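PDB 6W5Q: peptidoglycan synthase activator LpoP from Pseudomonas aeruginosa, which probably binds and stimulates a peptidoglycan synthase during cell-wall growth, and is represented here by its globular, tetratricopeptide-repeat-like C-terminal domain. Local coordinates for residues A[14-25]-A[34-45]; A[52-60]-A[88-99]. All coordinates share one frame; numbering follows the deposited sequence.

Contact 1: residues A[14-25]-A[34-45]; sequences PVLAMLTTAQQQ and AAASLERAQRIA. With SO4 (sulfate ion), chain I.
Ala-22 and Ala-34 bring their CA atoms to within 4.2 Å where segments 14-25 and 34-45, both helical for nearly all their length, run almost antiparallel at 170°, with their axes 8.2 Å apart at closest approach. Small residues allow this closeness: the CB of Ala-34 meets the carbonyl oxygen of Ala-22, and the methyl of Ala-22 presses on Leu-38, its CB a tight 3.5 Å from CD2. That same CD2 touches CD2 of Leu-19, the two leucine side chains lying roughly perpendicular, so one branch of Leu-38 serves two partners.

Knobs-into-holes packing orders the middle. Met-18 sits among Ser-37, Arg-40, Ala-41 and Ile-44; its CB lies 3.8 Å from the CB of Ala-41, and the bends at chi2 (-55°) and chi3 carry SD and CE to the edge of the Arg-40 guanidinium, with CE 3.3 Å from NH1. A flexible thioether suits this place beside the aliphatic and polar parts of an arginine. Reciprocally, Ser-37 fills a hole formed by Met-18, Thr-21, Ala-22 and Gln-25. Toward the other end, CG2 of Val-15 packs on CG2 of Ile-44 (3.5 Å) and on the methyl of Ala-45.

On the solvent side, Arg-40 donates from NE and NH2 to O4 of a sulfate, the NE bond being 2.8 Å, while NH2 of Arg-43 binds O2; the ion probably came from the crystallisation liquor. Two adjacent antiparallel helices interlocked in this way form a helical hairpin, the kind of element found in tetratricopeptide-type helical folds.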
loop_
_atom_site.group_PDB
_atom_site.type_symbol
_atom_site.label_atom_id
_atom_site.label_comp_id
_atom_site.label_asym_id
_atom_site.label_seq_id
_atom_site.Cartn_x
_atom_site.Cartn_y
_atom_site.Cartn_z
ATOM N N PRO A 14 18.724 -1.816 -4.551
ATOM C CA PRO A 14 18.276 -2.452 -3.300
ATOM C C PRO A 14 16.776 -2.375 -3.095
ATOM O O PRO A 14 16.146 -3.402 -2.814
ATOM C CB PRO A 14 19.051 -1.685 -2.218
ATOM C CG PRO A 14 19.537 -0.447 -2.878
ATOM C CD PRO A 14 19.779 -0.819 -4.298
ATOM N N VAL A 15 16.173 -1.190 -3.235
ATOM C CA VAL A 15 14.733 -1.105 -3.033
ATOM C C VAL A 15 14.017 -1.956 -4.069
ATOM O O VAL A 15 13.109 -2.731 -3.739
ATOM C CB VAL A 15 14.254 0.358 -3.070
ATOM C CG1 VAL A 15 12.761 0.405 -2.841
ATOM C CG2 VAL A 15 14.947 1.186 -2.003
ATOM N N LEU A 16 14.454 -1.874 -5.331
ATOM C CA LEU A 16 13.780 -2.636 -6.375
ATOM C C LEU A 16 13.941 -4.135 -6.153
ATOM O O LEU A 16 13.019 -4.911 -6.433
ATOM C CB LEU A 16 14.292 -2.216 -7.758
ATOM C CG LEU A 16 13.748 -3.001 -8.960
ATOM C CD1 LEU A 16 12.266 -2.718 -9.173
ATOM C CD2 LEU A 16 14.521 -2.665 -10.256
ATOM N N ALA A 17 15.095 -4.561 -5.640
ATOM C CA ALA A 17 15.279 -5.978 -5.350
ATOM C C ALA A 17 14.234 -6.466 -4.350
ATOM O O ALA A 17 13.607 -7.513 -4.553
ATOM C CB ALA A 17 16.695 -6.235 -4.832
ATOM N N MET A 18 14.019 -5.703 -3.272
ATOM C CA MET A 18 13.052 -6.108 -2.256
ATOM C C MET A 18 11.627 -6.098 -2.800
ATOM O O MET A 18 10.850 -7.027 -2.544
ATOM C CB MET A 18 13.175 -5.197 -1.033
ATOM C CG MET A 18 14.450 -5.466 -0.206
ATOM S SD MET A 18 14.601 -7.198 0.306
ATOM C CE MET A 18 15.903 -7.808 -0.763
ATOM N N LEU A 19 11.268 -5.060 -3.558
ATOM C CA LEU A 19 9.971 -5.033 -4.233
ATOM C C LEU A 19 9.799 -6.245 -5.133
ATOM O O LEU A 19 8.774 -6.939 -5.072
ATOM C CB LEU A 19 9.817 -3.741 -5.052
ATOM C CG LEU A 19 9.867 -2.434 -4.252
ATOM C CD1 LEU A 19 9.332 -1.263 -5.056
ATOM C CD2 LEU A 19 9.107 -2.569 -2.945
ATOM N N THR A 20 10.791 -6.505 -5.988
ATOM C CA THR A 20 10.745 -7.671 -6.871
ATOM C C THR A 20 10.571 -8.961 -6.076
ATOM O O THR A 20 9.748 -9.823 -6.422
ATOM C CB THR A 20 12.024 -7.744 -7.696
ATOM O OG1 THR A 20 12.077 -6.629 -8.587
ATOM C CG2 THR A 20 12.067 -9.029 -8.490
ATOM N N THR A 21 11.356 -9.113 -5.008
ATOM C CA THR A 21 11.233 -10.289 -4.160
ATOM C C THR A 21 9.852 -10.359 -3.514
ATOM O O THR A 21 9.216 -11.420 -3.499
ATOM C CB THR A 21 12.337 -10.263 -3.107
ATOM O OG1 THR A 21 13.602 -10.427 -3.763
ATOM C CG2 THR A 21 12.137 -11.377 -2.098
ATOM N N ALA A 22 9.372 -9.234 -2.978
ATOM C CA ALA A 22 8.027 -9.188 -2.402
ATOM C C ALA A 22 6.969 -9.627 -3.402
ATOM O O ALA A 22 6.069 -10.399 -3.063
ATOM C CB ALA A 22 7.709 -7.786 -1.900
ATOM N N GLN A 23 7.046 -9.132 -4.641
ATOM C CA GLN A 23 6.030 -9.480 -5.631
ATOM C C GLN A 23 6.087 -10.963 -5.999
ATOM O O GLN A 23 5.041 -11.593 -6.225
ATOM C CB GLN A 23 6.180 -8.607 -6.877
ATOM C CG GLN A 23 5.221 -9.001 -8.007
ATOM C CD GLN A 23 5.234 -8.032 -9.156
ATOM O OE1 GLN A 23 5.979 -7.044 -9.140
ATOM N NE2 GLN A 23 4.415 -8.307 -10.177
ATOM N N GLN A 24 7.293 -11.543 -6.070
ATOM C CA GLN A 24 7.404 -12.981 -6.306
ATOM C C GLN A 24 6.761 -13.779 -5.177
ATOM O O GLN A 24 6.135 -14.817 -5.421
ATOM C CB GLN A 24 8.873 -13.386 -6.465
ATOM C CG GLN A 24 9.541 -12.849 -7.715
ATOM C CD GLN A 24 10.924 -13.436 -7.928
ATOM O OE1 GLN A 24 11.202 -14.555 -7.501
ATOM N NE2 GLN A 24 11.799 -12.683 -8.586
ATOM N N GLN A 25 6.907 -13.309 -3.934
ATOM C CA GLN A 25 6.335 -14.008 -2.787
ATOM C C GLN A 25 4.821 -13.849 -2.726
ATOM O O GLN A 25 4.098 -14.833 -2.531
ATOM C CB GLN A 25 6.991 -13.517 -1.504
ATOM C CG GLN A 25 8.482 -13.550 -1.638
ATOM C CD GLN A 25 9.227 -13.021 -0.455
ATOM O OE1 GLN A 25 10.103 -13.693 0.076
ATOM N NE2 GLN A 25 8.898 -11.823 -0.028
ATOM N N ALA A 34 6.210 -11.761 1.796
ATOM C CA ALA A 34 6.051 -10.506 1.077
ATOM C C ALA A 34 6.037 -9.337 2.044
ATOM O O ALA A 34 6.764 -8.352 1.867
ATOM C CB ALA A 34 4.768 -10.534 0.243
ATOM N N ALA A 35 5.244 -9.448 3.106
ATOM C CA ALA A 35 5.226 -8.376 4.091
ATOM C C ALA A 35 6.605 -8.205 4.721
ATOM O O ALA A 35 7.105 -7.073 4.836
ATOM C CB ALA A 35 4.144 -8.640 5.142
ATOM N N ALA A 36 7.262 -9.322 5.076
ATOM C CA ALA A 36 8.612 -9.253 5.629
ATOM C C ALA A 36 9.578 -8.594 4.647
ATOM O O ALA A 36 10.397 -7.755 5.045
ATOM C CB ALA A 36 9.104 -10.648 6.001
ATOM N N SER A 37 9.482 -8.945 3.355
ATOM C CA SER A 37 10.350 -8.329 2.350
ATOM C C SER A 37 10.075 -6.839 2.216
ATOM O O SER A 37 10.996 -6.047 1.978
ATOM C CB SER A 37 10.167 -8.995 0.984
ATOM O OG SER A 37 10.526 -10.356 1.000
ATOM N N LEU A 38 8.811 -6.435 2.338
ATOM C CA LEU A 38 8.511 -5.015 2.250
ATOM C C LEU A 38 8.937 -4.274 3.519
ATOM O O LEU A 38 9.334 -3.104 3.446
ATOM C CB LEU A 38 7.015 -4.833 1.937
ATOM C CG LEU A 38 6.680 -5.380 0.525
ATOM C CD1 LEU A 38 5.196 -5.475 0.222
ATOM C CD2 LEU A 38 7.374 -4.557 -0.592
ATOM N N GLU A 39 8.892 -4.924 4.682
ATOM C CA GLU A 39 9.416 -4.257 5.871
ATOM C C GLU A 39 10.934 -4.134 5.800
ATOM O O GLU A 39 11.510 -3.213 6.383
ATOM C CB GLU A 39 8.996 -5.001 7.147
ATOM C CG GLU A 39 7.508 -5.237 7.293
ATOM C CD GLU A 39 6.770 -4.047 7.881
ATOM O OE1 GLU A 39 5.541 -4.151 8.059
ATOM O OE2 GLU A 39 7.417 -3.012 8.164
ATOM N N ARG A 40 11.597 -5.037 5.078
ATOM C CA ARG A 40 13.030 -4.875 4.861
ATOM C C ARG A 40 13.288 -3.734 3.884
ATOM O O ARG A 40 14.247 -2.970 4.047
ATOM C CB ARG A 40 13.634 -6.209 4.379
ATOM C CG ARG A 40 15.176 -6.231 4.231
ATOM C CD ARG A 40 15.700 -7.640 3.871
ATOM N NE ARG A 40 17.119 -7.859 4.187
ATOM C CZ ARG A 40 18.079 -8.071 3.276
ATOM N NH1 ARG A 40 17.782 -8.086 1.979
ATOM N NH2 ARG A 40 19.347 -8.269 3.654
ATOM N N ALA A 41 12.417 -3.579 2.881
ATOM C CA ALA A 41 12.521 -2.455 1.954
ATOM C C ALA A 41 12.490 -1.108 2.683
ATOM O O ALA A 41 13.177 -0.158 2.277
ATOM C CB ALA A 41 11.388 -2.540 0.926
ATOM N N GLN A 42 11.687 -1.004 3.755
ATOM C CA GLN A 42 11.604 0.237 4.531
ATOM C C GLN A 42 12.899 0.573 5.257
ATOM O O GLN A 42 13.151 1.745 5.547
ATOM C CB GLN A 42 10.491 0.154 5.559
ATOM C CG GLN A 42 9.121 0.038 4.988
ATOM C CD GLN A 42 8.088 0.498 5.983
ATOM O OE1 GLN A 42 7.979 1.684 6.270
ATOM N NE2 GLN A 42 7.341 -0.442 6.537
ATOM N N ARG A 43 13.712 -0.426 5.607
ATOM C CA ARG A 43 15.000 -0.123 6.228
ATOM C C ARG A 43 15.905 0.652 5.278
ATOM O O ARG A 43 16.739 1.453 5.723
ATOM C CB ARG A 43 15.676 -1.410 6.679
ATOM C CG ARG A 43 14.952 -2.119 7.814
ATOM C CD ARG A 43 15.489 -3.540 7.978
ATOM N NE ARG A 43 16.886 -3.568 8.403
ATOM C CZ ARG A 43 17.636 -4.664 8.392
ATOM N NH1 ARG A 43 17.105 -5.807 7.973
ATOM N NH2 ARG A 43 18.901 -4.624 8.807
ATOM N N ILE A 44 15.755 0.424 3.974
ATOM C CA ILE A 44 16.489 1.167 2.954
ATOM C C ILE A 44 15.775 2.464 2.589
ATOM O O ILE A 44 16.409 3.503 2.396
ATOM C CB ILE A 44 16.683 0.272 1.712
ATOM C CG1 ILE A 44 17.495 -0.974 2.066
ATOM C CG2 ILE A 44 17.321 1.047 0.579
ATOM C CD1 ILE A 44 16.793 -2.254 1.679
ATOM N N ALA A 45 14.457 2.433 2.478
ATOM C CA ALA A 45 13.693 3.564 1.953
ATOM C C ALA A 45 12.487 3.779 2.843
ATOM O O ALA A 45 11.360 3.405 2.494
ATOM C CB ALA A 45 13.293 3.308 0.502
HETATM S S SO4 I . 19.155 -8.326 7.299
HETATM O O1 SO4 I . 18.048 -9.274 7.453
HETATM O O2 SO4 I . 19.504 -7.677 8.554
HETATM O O3 SO4 I . 20.336 -8.999 6.759
HETATM O O4 SO4 I . 18.748 -7.281 6.373
#

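Contact 2: residues A[52-60]-A[88-99]; sequences LYRLAQVRL and GLWELIAQAREK
Tyr-53 and Leu-92 meet at one end of the contact between helix segments 52-60 and 88-99, which run in nearly the same direction, 21° apart, with axes 10.4 Å apart at their closest. At this spacing the long side chains of Tyr-53, Leu-60 and Leu-92 span most of the gap. With CG anti to its backbone nitrogen (chi1 176°), the tyrosine ring swings toward the other helix, and its CE1 comes 3.6 Å from CD1 of Leu-92, the two side chains crossing at about a right angle. At the ring's edge, close to its plane, lie CD2 of Leu-89 and the backbone of Gly-88, whose carbonyl carbon is 3.7 Å from CE1. With no side chain, Gly-88 lets the ring edge lie against its backbone.

The other branch of Leu-92 wedges against the neighbouring backbone and side chains: CD2 reaches the methyl of Ala-56 at 3.8 Å, CG of Gln-57 at 3.6 Å and the carbonyl oxygen of Tyr-53.

Knob-into-hole packing governs the far end, where Leu-60 enters a hole made by Leu-92, Gln-95, Ala-96 and Lys-99. One branch, CD1, lies beside Ala-96; CD2 faces CB of Gln-95. Lysine fits this rim because its extended methylene chain can lie across the leucine, CD 3.7 Å from CD1 of Leu-60, and it ends with NZ near the carbonyl oxygen of Leu-60.

Among polar interactions, no hydrogen bond links the two segments, and Glu-91 and Arg-97 direct their charges to Arg-110 and Glu-69 on other helices. The chemistry therefore implies that cohesion here rests on hydrophobic burial and shape fit, with the aliphatic parts of polar residues sealing the rim.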
loop_
_atom_site.group_PDB
_atom_site.type_symbol
_atom_site.label_atom_id
_atom_site.label_comp_id
_atom_site.label_asym_id
_atom_site.label_seq_id
_atom_site.Cartn_x
_atom_site.Cartn_y
_atom_site.Cartn_z
ATOM N N LEU A 52 5.225 1.598 0.541
ATOM C CA LEU A 52 4.043 1.585 1.404
ATOM C C LEU A 52 2.807 1.126 0.641
ATOM O O LEU A 52 1.971 0.382 1.176
ATOM C CB LEU A 52 3.842 2.980 2.011
ATOM C CG LEU A 52 5.030 3.310 2.924
ATOM C CD1 LEU A 52 5.016 4.708 3.447
ATOM C CD2 LEU A 52 5.100 2.333 4.084
ATOM N N TYR A 53 2.698 1.530 -0.626
ATOM C CA TYR A 53 1.591 1.090 -1.467
ATOM C C TYR A 53 1.522 -0.432 -1.554
ATOM O O TYR A 53 0.452 -1.031 -1.386
ATOM C CB TYR A 53 1.737 1.695 -2.859
ATOM C CG TYR A 53 0.676 1.216 -3.817
ATOM C CD1 TYR A 53 -0.601 1.768 -3.794
ATOM C CD2 TYR A 53 0.951 0.218 -4.747
ATOM C CE1 TYR A 53 -1.584 1.341 -4.676
ATOM C CE2 TYR A 53 -0.021 -0.217 -5.633
ATOM C CZ TYR A 53 -1.289 0.350 -5.592
ATOM O OH TYR A 53 -2.264 -0.078 -6.464
ATOM N N ARG A 54 2.656 -1.075 -1.821
ATOM C CA ARG A 54 2.672 -2.534 -1.919
ATOM C C ARG A 54 2.464 -3.175 -0.559
ATOM O O ARG A 54 1.839 -4.239 -0.449
ATOM C CB ARG A 54 4.003 -3.013 -2.514
ATOM C CG ARG A 54 4.416 -2.240 -3.732
ATOM C CD ARG A 54 5.215 -3.068 -4.703
ATOM N NE ARG A 54 5.416 -2.309 -5.930
ATOM C CZ ARG A 54 5.793 -2.830 -7.092
ATOM N NH1 ARG A 54 6.023 -4.137 -7.209
ATOM N NH2 ARG A 54 5.933 -2.035 -8.142
ATOM N N LEU A 55 3.038 -2.573 0.482
ATOM C CA LEU A 55 2.850 -3.093 1.828
ATOM C C LEU A 55 1.377 -3.052 2.224
ATOM O O LEU A 55 0.833 -4.035 2.736
ATOM C CB LEU A 55 3.717 -2.297 2.804
ATOM C CG LEU A 55 3.702 -2.785 4.254
ATOM C CD1 LEU A 55 3.793 -4.296 4.291
ATOM C CD2 LEU A 55 4.828 -2.128 5.071
ATOM N N ALA A 56 0.699 -1.932 1.949
ATOM C CA ALA A 56 -0.728 -1.847 2.250
ATOM C C ALA A 56 -1.506 -2.886 1.461
ATOM O O ALA A 56 -2.477 -3.459 1.960
ATOM C CB ALA A 56 -1.245 -0.436 1.944
ATOM N N GLN A 57 -1.079 -3.160 0.228
ATOM C CA GLN A 57 -1.766 -4.155 -0.577
ATOM C C GLN A 57 -1.678 -5.543 0.047
ATOM O O GLN A 57 -2.687 -6.259 0.157
ATOM C CB GLN A 57 -1.186 -4.165 -1.979
ATOM C CG GLN A 57 -1.872 -3.216 -2.913
ATOM C CD GLN A 57 -1.754 -3.695 -4.333
ATOM O OE1 GLN A 57 -0.997 -3.134 -5.126
ATOM N NE2 GLN A 57 -2.492 -4.756 -4.665
ATOM N N VAL A 58 -0.470 -5.942 0.452
ATOM C CA VAL A 58 -0.263 -7.262 1.038
ATOM C C VAL A 58 -1.067 -7.411 2.322
ATOM O O VAL A 58 -1.694 -8.452 2.556
ATOM C CB VAL A 58 1.241 -7.496 1.275
ATOM C CG1 VAL A 58 1.482 -8.794 2.038
ATOM C CG2 VAL A 58 1.943 -7.520 -0.055
ATOM N N ARG A 59 -1.049 -6.383 3.181
ATOM C CA ARG A 59 -1.834 -6.445 4.414
ATOM C C ARG A 59 -3.311 -6.528 4.100
ATOM O O ARG A 59 -4.054 -7.275 4.748
ATOM C CB ARG A 59 -1.581 -5.223 5.290
ATOM C CG ARG A 59 -0.125 -4.989 5.648
ATOM C CD ARG A 59 0.104 -5.116 7.131
ATOM N NE ARG A 59 1.517 -5.032 7.516
ATOM C CZ ARG A 59 2.267 -6.048 7.943
ATOM N NH1 ARG A 59 1.746 -7.276 8.068
ATOM N NH2 ARG A 59 3.532 -5.821 8.268
ATOM N N LEU A 60 -3.766 -5.734 3.131
ATOM C CA LEU A 60 -5.163 -5.813 2.744
ATOM C C LEU A 60 -5.487 -7.210 2.234
ATOM O O LEU A 60 -6.535 -7.779 2.565
ATOM C CB LEU A 60 -5.470 -4.754 1.689
ATOM C CG LEU A 60 -6.939 -4.652 1.286
ATOM C CD1 LEU A 60 -7.824 -4.423 2.498
ATOM C CD2 LEU A 60 -7.088 -3.535 0.287
ATOM N N GLY A 88 -4.024 5.566 -6.588
ATOM C CA GLY A 88 -3.908 4.180 -6.160
ATOM C C GLY A 88 -4.070 4.015 -4.661
ATOM O O GLY A 88 -4.810 3.143 -4.195
ATOM N N LEU A 89 -3.381 4.850 -3.882
ATOM C CA LEU A 89 -3.446 4.732 -2.423
ATOM C C LEU A 89 -4.866 5.004 -1.909
ATOM O O LEU A 89 -5.372 4.279 -1.039
ATOM C CB LEU A 89 -2.409 5.672 -1.778
ATOM C CG LEU A 89 -0.922 5.233 -1.879
ATOM C CD1 LEU A 89 0.040 6.403 -1.787
ATOM C CD2 LEU A 89 -0.526 4.169 -0.818
ATOM N N TRP A 90 -5.550 6.011 -2.466
ATOM C CA TRP A 90 -6.917 6.266 -2.020
ATOM C C TRP A 90 -7.833 5.077 -2.310
ATOM O O TRP A 90 -8.660 4.709 -1.467
ATOM C CB TRP A 90 -7.468 7.536 -2.662
ATOM C CG TRP A 90 -7.068 8.790 -1.951
ATOM C CD1 TRP A 90 -6.376 9.844 -2.479
ATOM C CD2 TRP A 90 -7.344 9.140 -0.578
ATOM N NE1 TRP A 90 -6.204 10.822 -1.524
ATOM C CE2 TRP A 90 -6.791 10.419 -0.353
ATOM C CE3 TRP A 90 -8.009 8.498 0.475
ATOM C CZ2 TRP A 90 -6.871 11.064 0.881
ATOM C CZ3 TRP A 90 -8.084 9.145 1.709
ATOM C CH2 TRP A 90 -7.513 10.411 1.899
ATOM N N GLU A 91 -7.694 4.458 -3.491
ATOM C CA GLU A 91 -8.483 3.263 -3.790
ATOM C C GLU A 91 -8.210 2.157 -2.777
ATOM O O GLU A 91 -9.138 1.486 -2.317
ATOM C CB GLU A 91 -8.200 2.765 -5.211
ATOM C CG GLU A 91 -8.869 1.424 -5.507
ATOM C CD GLU A 91 -10.405 1.469 -5.349
ATOM O OE1 GLU A 91 -11.007 2.557 -5.527
ATOM O OE2 GLU A 91 -11.019 0.410 -5.045
ATOM N N LEU A 92 -6.942 1.966 -2.403
ATOM C CA LEU A 92 -6.618 1.033 -1.329
ATOM C C LEU A 92 -7.305 1.419 -0.028
ATOM O O LEU A 92 -7.784 0.557 0.715
ATOM C CB LEU A 92 -5.103 0.983 -1.115
ATOM C CG LEU A 92 -4.317 -0.137 -1.794
ATOM C CD1 LEU A 92 -4.576 -0.159 -3.302
ATOM C CD2 LEU A 92 -2.812 -0.005 -1.469
ATOM N N ILE A 93 -7.334 2.712 0.286
ATOM C CA ILE A 93 -7.970 3.151 1.527
ATOM C C ILE A 93 -9.475 2.889 1.478
ATOM O O ILE A 93 -10.072 2.447 2.466
ATOM C CB ILE A 93 -7.645 4.637 1.777
ATOM C CG1 ILE A 93 -6.153 4.798 2.074
ATOM C CG2 ILE A 93 -8.527 5.220 2.887
ATOM C CD1 ILE A 93 -5.675 6.220 2.071
ATOM N N ALA A 94 -10.102 3.157 0.326
ATOM C CA ALA A 94 -11.513 2.843 0.127
ATOM C C ALA A 94 -11.780 1.368 0.377
ATOM O O ALA A 94 -12.754 0.998 1.043
ATOM C CB ALA A 94 -11.939 3.218 -1.296
ATOM N N GLN A 95 -10.923 0.507 -0.166
ATOM C CA GLN A 95 -11.139 -0.928 -0.029
ATOM C C GLN A 95 -10.947 -1.372 1.402
ATOM O O GLN A 95 -11.649 -2.273 1.870
ATOM C CB GLN A 95 -10.204 -1.682 -0.961
ATOM C CG GLN A 95 -10.430 -1.351 -2.404
ATOM C CD GLN A 95 -9.637 -2.239 -3.300
ATOM O OE1 GLN A 95 -9.560 -2.012 -4.515
ATOM N NE2 GLN A 95 -9.019 -3.266 -2.716
ATOM N N ALA A 96 -10.021 -0.727 2.114
ATOM C CA ALA A 96 -9.821 -1.031 3.528
ATOM C C ALA A 96 -10.994 -0.545 4.386
ATOM O O ALA A 96 -11.351 -1.197 5.374
ATOM C CB ALA A 96 -8.506 -0.409 4.001
ATOM N N ARG A 97 -11.587 0.616 4.057
ATOM C CA ARG A 97 -12.775 1.050 4.799
ATOM C C ARG A 97 -13.931 0.095 4.566
ATOM O O ARG A 97 -14.633 -0.280 5.513
ATOM C CB ARG A 97 -13.197 2.468 4.397
ATOM C CG ARG A 97 -12.122 3.529 4.596
ATOM C CD ARG A 97 -11.691 3.592 6.033
ATOM N NE ARG A 97 -12.811 3.503 6.954
ATOM C CZ ARG A 97 -12.682 3.515 8.275
ATOM N NH1 ARG A 97 -11.480 3.608 8.818
ATOM N NH2 ARG A 97 -13.754 3.435 9.052
ATOM N N GLU A 98 -14.145 -0.288 3.302
ATOM C CA GLU A 98 -15.191 -1.241 2.932
ATOM C C GLU A 98 -15.114 -2.519 3.760
ATOM O O GLU A 98 -16.126 -3.009 4.275
ATOM C CB GLU A 98 -15.065 -1.586 1.441
ATOM C CG GLU A 98 -15.721 -0.602 0.520
ATOM C CD GLU A 98 -15.555 -0.947 -0.954
ATOM O OE1 GLU A 98 -14.541 -1.589 -1.329
ATOM O OE2 GLU A 98 -16.445 -0.561 -1.740
ATOM N N LYS A 99 -13.915 -3.098 3.866
ATOM C CA LYS A 99 -13.783 -4.369 4.555
ATOM C C LYS A 99 -13.953 -4.206 6.052
ATOM O O LYS A 99 -14.185 -5.202 6.746
ATOM C CB LYS A 99 -12.431 -5.008 4.218
ATOM C CG LYS A 99 -12.302 -5.348 2.736
ATOM C CD LYS A 99 -11.048 -6.138 2.451
ATOM C CE LYS A 99 -10.993 -6.597 1.006
ATOM N NZ LYS A 99 -9.894 -7.591 0.827
#

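How the contacts relate
From the N terminus, helix 13-28 turns into helix 31-44, and contact 1 closes this short loop between sequence neighbours. A brief linker leads on to helix 49-61, which belongs to contact 2; that contact closes a longer loop, stepping over helix 65-78 to join helix 83-99. The two are in series, neither nested nor crossed, with centres about 17 Å apart. Helices 31-44 and 49-61 couple them: Glu-39 OE1 forms a salt bridge of 2.6 Å with Arg-59 NH2, while Leu-38 and Gln-42 pack on Leu-55. Together they tie the N-terminal hairpin to the middle of the helical stack, where helix 83-99 in turn packs on helix 103-114 through Trp-90 and Ala-94.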